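Local coordinates for protein toll (Drosophila melanogaster, PDB 4LXR) that serves as the cell-surface receptor for cleaved, active spaetzle, switching on Toll signalling in dorsal-ventral patterning of the embryo and in antifungal defence, at residues A[242-247]-A[263-268]. Sequence-based numbering, arbitrary orientation.
Sequences TNVTDI and DHNKHL. With NAG (2-acetamido-2-deoxy-beta-D-glucopyranose), chain J.
Val244 and Ile247 meet Leu268 where two successive coils of the leucine-rich-repeat solenoid stack in the Toll ectodomain, 242-247 leading into strand 246-248 and the loop 263-268 running up to the next strand, 270-273. The apolar contacts are made by branch ends: CD2 of Leu268 lies 3.6 Å from CD1 of Ile247, while CG1 of Val244 approaches the same methyl. Branched aliphatic residues suit these inward positions, where Phe262 and Ile223 also pack. Val244 CG1, set between the backbone N and carbonyl carbon (chi1 73°), also rests 3.6 Å from Asn265 ND2. That amide is buried but satisfied: asparagine can turn its NH2 back to the carbonyls of Leu241 and Phe238, tying the loop ahead of strand 270-273 to the preceding coil.

Two waters join the backbones. One donates to Thr242 O and Val244 O and accepts from His267 N at 2.8 Å; the other donates to Thr242 O and His264 O and accepts from Lys266 N. Thr242 O therefore receives two water protons, and it also lies at the edge of the His267 imidazole, in the ring plane, 3.4 Å from CD2. Glu293 holds the far side of this ring through ND1.

Asn243 carries an N-linked N-acetylglucosamine, joined through C1 to ND2, which also hydrogen-bonds to Thr218 O. The hydroxyl of Thr242 suits this place beside the sugar, and its methyl CG2 lies 3.9 Å from His264 O. Valine in its place would probably leave the sugar's hydroxymethyl arm freer to turn, for Thr242 OG1 is hydrogen-bonded to O6 of the glycan at 2.9 Å.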
ATOM      1  N   THR A 242     -40.611 -18.137  -7.303  1.00 35.18           N
ATOM      2  CA  THR A 242     -40.748 -18.473  -5.889  1.00 39.16           C
ATOM      3  C   THR A 242     -39.511 -19.121  -5.279  1.00 32.20           C
ATOM      4  O   THR A 242     -39.327 -19.075  -4.065  1.00 33.05           O
ATOM      5  CB  THR A 242     -41.976 -19.363  -5.623  1.00 40.89           C
ATOM      6  OG1 THR A 242     -41.920 -20.516  -6.471  1.00 42.10           O
ATOM      7  CG2 THR A 242     -43.254 -18.588  -5.902  1.00 38.70           C
ATOM      8  N   ASN A 243     -38.671 -19.725  -6.112  1.00 32.75           N
ATOM      9  CA  ASN A 243     -37.455 -20.364  -5.625  1.00 34.35           C
ATOM     10  C   ASN A 243     -36.173 -19.548  -5.849  1.00 26.91           C
ATOM     11  O   ASN A 243     -35.064 -20.030  -5.590  1.00 26.14           O
ATOM     12  CB  ASN A 243     -37.317 -21.761  -6.242  1.00 38.97           C
ATOM     13  CG  ASN A 243     -38.357 -22.735  -5.712  1.00 42.05           C
ATOM     14  OD1 ASN A 243     -38.667 -22.728  -4.524  1.00 45.49           O
ATOM     15  ND2 ASN A 243     -38.906 -23.566  -6.596  1.00 60.00           N
ATOM     16  N   VAL A 244     -36.313 -18.321  -6.340  1.00 24.25           N
ATOM     17  CA  VAL A 244     -35.132 -17.510  -6.634  1.00 25.84           C
ATOM     18  C   VAL A 244     -34.313 -17.214  -5.359  1.00 22.53           C
ATOM     19  O   VAL A 244     -34.867 -16.941  -4.299  1.00 27.45           O
ATOM     20  CB  VAL A 244     -35.492 -16.215  -7.404  1.00 26.32           C
ATOM     21  CG1 VAL A 244     -36.185 -15.172  -6.491  1.00 21.51           C
ATOM     22  CG2 VAL A 244     -34.257 -15.637  -8.059  1.00 19.16           C
ATOM     23  N   THR A 245     -32.995 -17.342  -5.459  1.00 20.71           N
ATOM     24  CA  THR A 245     -32.110 -17.064  -4.330  1.00 24.39           C
ATOM     25  C   THR A 245     -31.191 -15.855  -4.558  1.00 26.23           C
ATOM     26  O   THR A 245     -30.661 -15.283  -3.602  1.00 27.77           O
ATOM     27  CB  THR A 245     -31.236 -18.274  -4.004  1.00 21.99           C
ATOM     28  OG1 THR A 245     -30.285 -18.464  -5.060  1.00 20.93           O
ATOM     29  CG2 THR A 245     -32.108 -19.547  -3.828  1.00 23.63           C
ATOM     30  N   ASP A 246     -30.960 -15.487  -5.814  1.00 25.80           N
ATOM     31  CA  ASP A 246     -30.089 -14.343  -6.109  1.00 22.78           C
ATOM     32  C   ASP A 246     -30.756 -13.426  -7.125  1.00 23.77           C
ATOM     33  O   ASP A 246     -31.168 -13.864  -8.203  1.00 22.32           O
ATOM     34  CB  ASP A 246     -28.713 -14.768  -6.661  1.00 24.30           C
ATOM     35  CG  ASP A 246     -27.841 -15.496  -5.628  1.00 45.76           C
ATOM     36  OD1 ASP A 246     -28.317 -16.464  -4.995  1.00 50.13           O
ATOM     37  OD2 ASP A 246     -26.662 -15.099  -5.449  1.00 56.54           O
ATOM     38  N   ILE A 247     -30.841 -12.147  -6.777  1.00 18.14           N
ATOM     39  CA  ILE A 247     -31.387 -11.148  -7.657  1.00 19.57           C
ATOM     40  C   ILE A 247     -30.423  -9.984  -7.798  1.00 24.75           C
ATOM     41  O   ILE A 247     -29.948  -9.431  -6.797  1.00 24.61           O
ATOM     42  CB  ILE A 247     -32.748 -10.650  -7.144  1.00 21.63           C
ATOM     43  CG1 ILE A 247     -33.792 -11.768  -7.251  1.00 21.17           C
ATOM     44  CG2 ILE A 247     -33.191  -9.457  -7.939  1.00 17.02           C
ATOM     45  CD1 ILE A 247     -35.174 -11.412  -6.649  1.00 18.73           C
ATOM     46  N   ASP A 263     -41.921 -10.034  -1.544  1.00 39.40           N
ATOM     47  CA  ASP A 263     -42.828 -10.758  -0.657  1.00 39.80           C
ATOM     48  C   ASP A 263     -43.077 -12.207  -1.059  1.00 39.37           C
ATOM     49  O   ASP A 263     -43.331 -13.042  -0.211  1.00 41.37           O
ATOM     50  CB  ASP A 263     -44.170 -10.026  -0.537  1.00 44.49           C
ATOM     51  CG  ASP A 263     -44.130  -8.901   0.470  1.00 43.80           C
ATOM     52  OD1 ASP A 263     -43.011  -8.438   0.811  1.00 39.44           O
ATOM     53  OD2 ASP A 263     -45.220  -8.477   0.914  1.00 51.10           O
ATOM     54  N   HIS A 264     -43.007 -12.506  -2.350  1.00 38.35           N
ATOM     55  CA  HIS A 264     -43.217 -13.878  -2.813  1.00 38.34           C
ATOM     56  C   HIS A 264     -41.918 -14.638  -3.053  1.00 34.08           C
ATOM     57  O   HIS A 264     -41.935 -15.788  -3.495  1.00 39.22           O
ATOM     58  CB  HIS A 264     -44.080 -13.889  -4.076  1.00 45.62           C
ATOM     59  CG  HIS A 264     -45.457 -13.351  -3.854  1.00 55.47           C
ATOM     60  ND1 HIS A 264     -45.868 -12.130  -4.347  1.00 59.81           N
ATOM     61  CD2 HIS A 264     -46.507 -13.852  -3.162  1.00 60.57           C
ATOM     62  CE1 HIS A 264     -47.120 -11.913  -3.982  1.00 66.46           C
ATOM     63  NE2 HIS A 264     -47.529 -12.941  -3.259  1.00 65.83           N
ATOM     64  N   ASN A 265     -40.793 -13.998  -2.748  1.00 26.17           N
ATOM     65  CA  ASN A 265     -39.490 -14.612  -2.933  1.00 33.54           C
ATOM     66  C   ASN A 265     -38.821 -14.886  -1.586  1.00 40.50           C
ATOM     67  O   ASN A 265     -37.901 -14.160  -1.174  1.00 32.98           O
ATOM     68  CB  ASN A 265     -38.610 -13.704  -3.786  1.00 33.59           C
ATOM     69  CG  ASN A 265     -39.359 -13.113  -4.958  1.00 37.07           C
ATOM     70  OD1 ASN A 265     -39.805 -11.972  -4.906  1.00 39.27           O
ATOM     71  ND2 ASN A 265     -39.519 -13.899  -6.021  1.00 34.24           N
ATOM     72  N   LYS A 266     -39.290 -15.938  -0.917  1.00 31.94           N
ATOM     73  CA  LYS A 266     -38.906 -16.255   0.464  1.00 30.40           C
ATOM     74  C   LYS A 266     -37.718 -17.214   0.575  1.00 33.27           C
ATOM     75  O   LYS A 266     -37.480 -17.812   1.626  1.00 31.65           O
ATOM     76  CB  LYS A 266     -40.108 -16.853   1.210  1.00 32.48           C
ATOM     77  CG  LYS A 266     -41.182 -15.838   1.546  1.00 38.19           C
ATOM     78  CD  LYS A 266     -40.584 -14.658   2.329  1.00 38.11           C
ATOM     79  CE  LYS A 266     -41.691 -13.767   2.877  1.00 44.97           C
ATOM     80  NZ  LYS A 266     -41.172 -12.425   3.227  1.00 52.25           N
ATOM     81  N   HIS A 267     -36.989 -17.378  -0.516  1.00 33.46           N
ATOM     82  CA  HIS A 267     -35.786 -18.179  -0.502  1.00 34.30           C
ATOM     83  C   HIS A 267     -34.590 -17.325  -0.864  1.00 30.01           C
ATOM     84  O   HIS A 267     -33.500 -17.848  -1.098  1.00 32.10           O
ATOM     85  CB  HIS A 267     -35.928 -19.377  -1.447  1.00 33.97           C
ATOM     86  CG  HIS A 267     -36.871 -20.414  -0.932  1.00 37.34           C
ATOM     87  ND1 HIS A 267     -36.596 -21.162   0.192  1.00 35.90           N
ATOM     88  CD2 HIS A 267     -38.102 -20.798  -1.348  1.00 26.20           C
ATOM     89  CE1 HIS A 267     -37.607 -21.978   0.435  1.00 38.31           C
ATOM     90  NE2 HIS A 267     -38.533 -21.777  -0.485  1.00 38.44           N
ATOM     91  N   LEU A 268     -34.807 -16.012  -0.919  1.00 22.00           N
ATOM     92  CA  LEU A 268     -33.735 -15.075  -1.267  1.00 32.08           C
ATOM     93  C   LEU A 268     -32.541 -15.281  -0.351  1.00 32.53           C
ATOM     94  O   LEU A 268     -32.685 -15.384   0.868  1.00 23.61           O
ATOM     95  CB  LEU A 268     -34.195 -13.620  -1.159  1.00 29.96           C
ATOM     96  CG  LEU A 268     -35.000 -13.000  -2.301  1.00 33.61           C
ATOM     97  CD1 LEU A 268     -35.381 -11.560  -1.954  1.00 30.46           C
ATOM     98  CD2 LEU A 268     -34.203 -13.056  -3.593  1.00 38.80           C
TER
HETATM   99  C1  NAG J2013     -40.013 -24.312  -6.045  1.00 53.93           C
HETATM  100  C2  NAG J2013     -39.805 -25.462  -5.066  1.00 68.77           C
HETATM  101  C3  NAG J2013     -41.084 -26.272  -4.920  1.00 71.40           C
HETATM  102  C4  NAG J2013     -42.201 -25.351  -4.448  1.00 76.88           C
HETATM  103  C5  NAG J2013     -42.363 -24.190  -5.430  1.00 69.51           C
HETATM  104  C6  NAG J2013     -43.388 -23.175  -4.980  1.00 68.77           C
HETATM  105  C7  NAG J2013     -37.589 -26.415  -4.704  1.00 83.72           C
HETATM  106  C8  NAG J2013     -36.512 -27.309  -5.234  1.00 83.14           C
HETATM  107  N2  NAG J2013     -38.685 -26.306  -5.460  1.00 75.51           N
HETATM  108  O3  NAG J2013     -40.879 -27.325  -3.985  1.00 69.52           O
HETATM  109  O4  NAG J2013     -43.433 -26.055  -4.315  1.00 83.75           O
HETATM  110  O5  NAG J2013     -41.118 -23.485  -5.588  1.00 59.39           O
HETATM  111  O6  NAG J2013     -43.961 -22.495  -6.088  1.00 66.32           O
HETATM  112  O7  NAG J2013     -37.473 -25.819  -3.636  1.00 86.45           O
HETATM  113  O   HOH W   1     -37.538 -17.062  -3.259  1.00 29.62           O
HETATM  114  O   HOH W   2     -40.942 -18.223  -1.873  1.00 35.86           O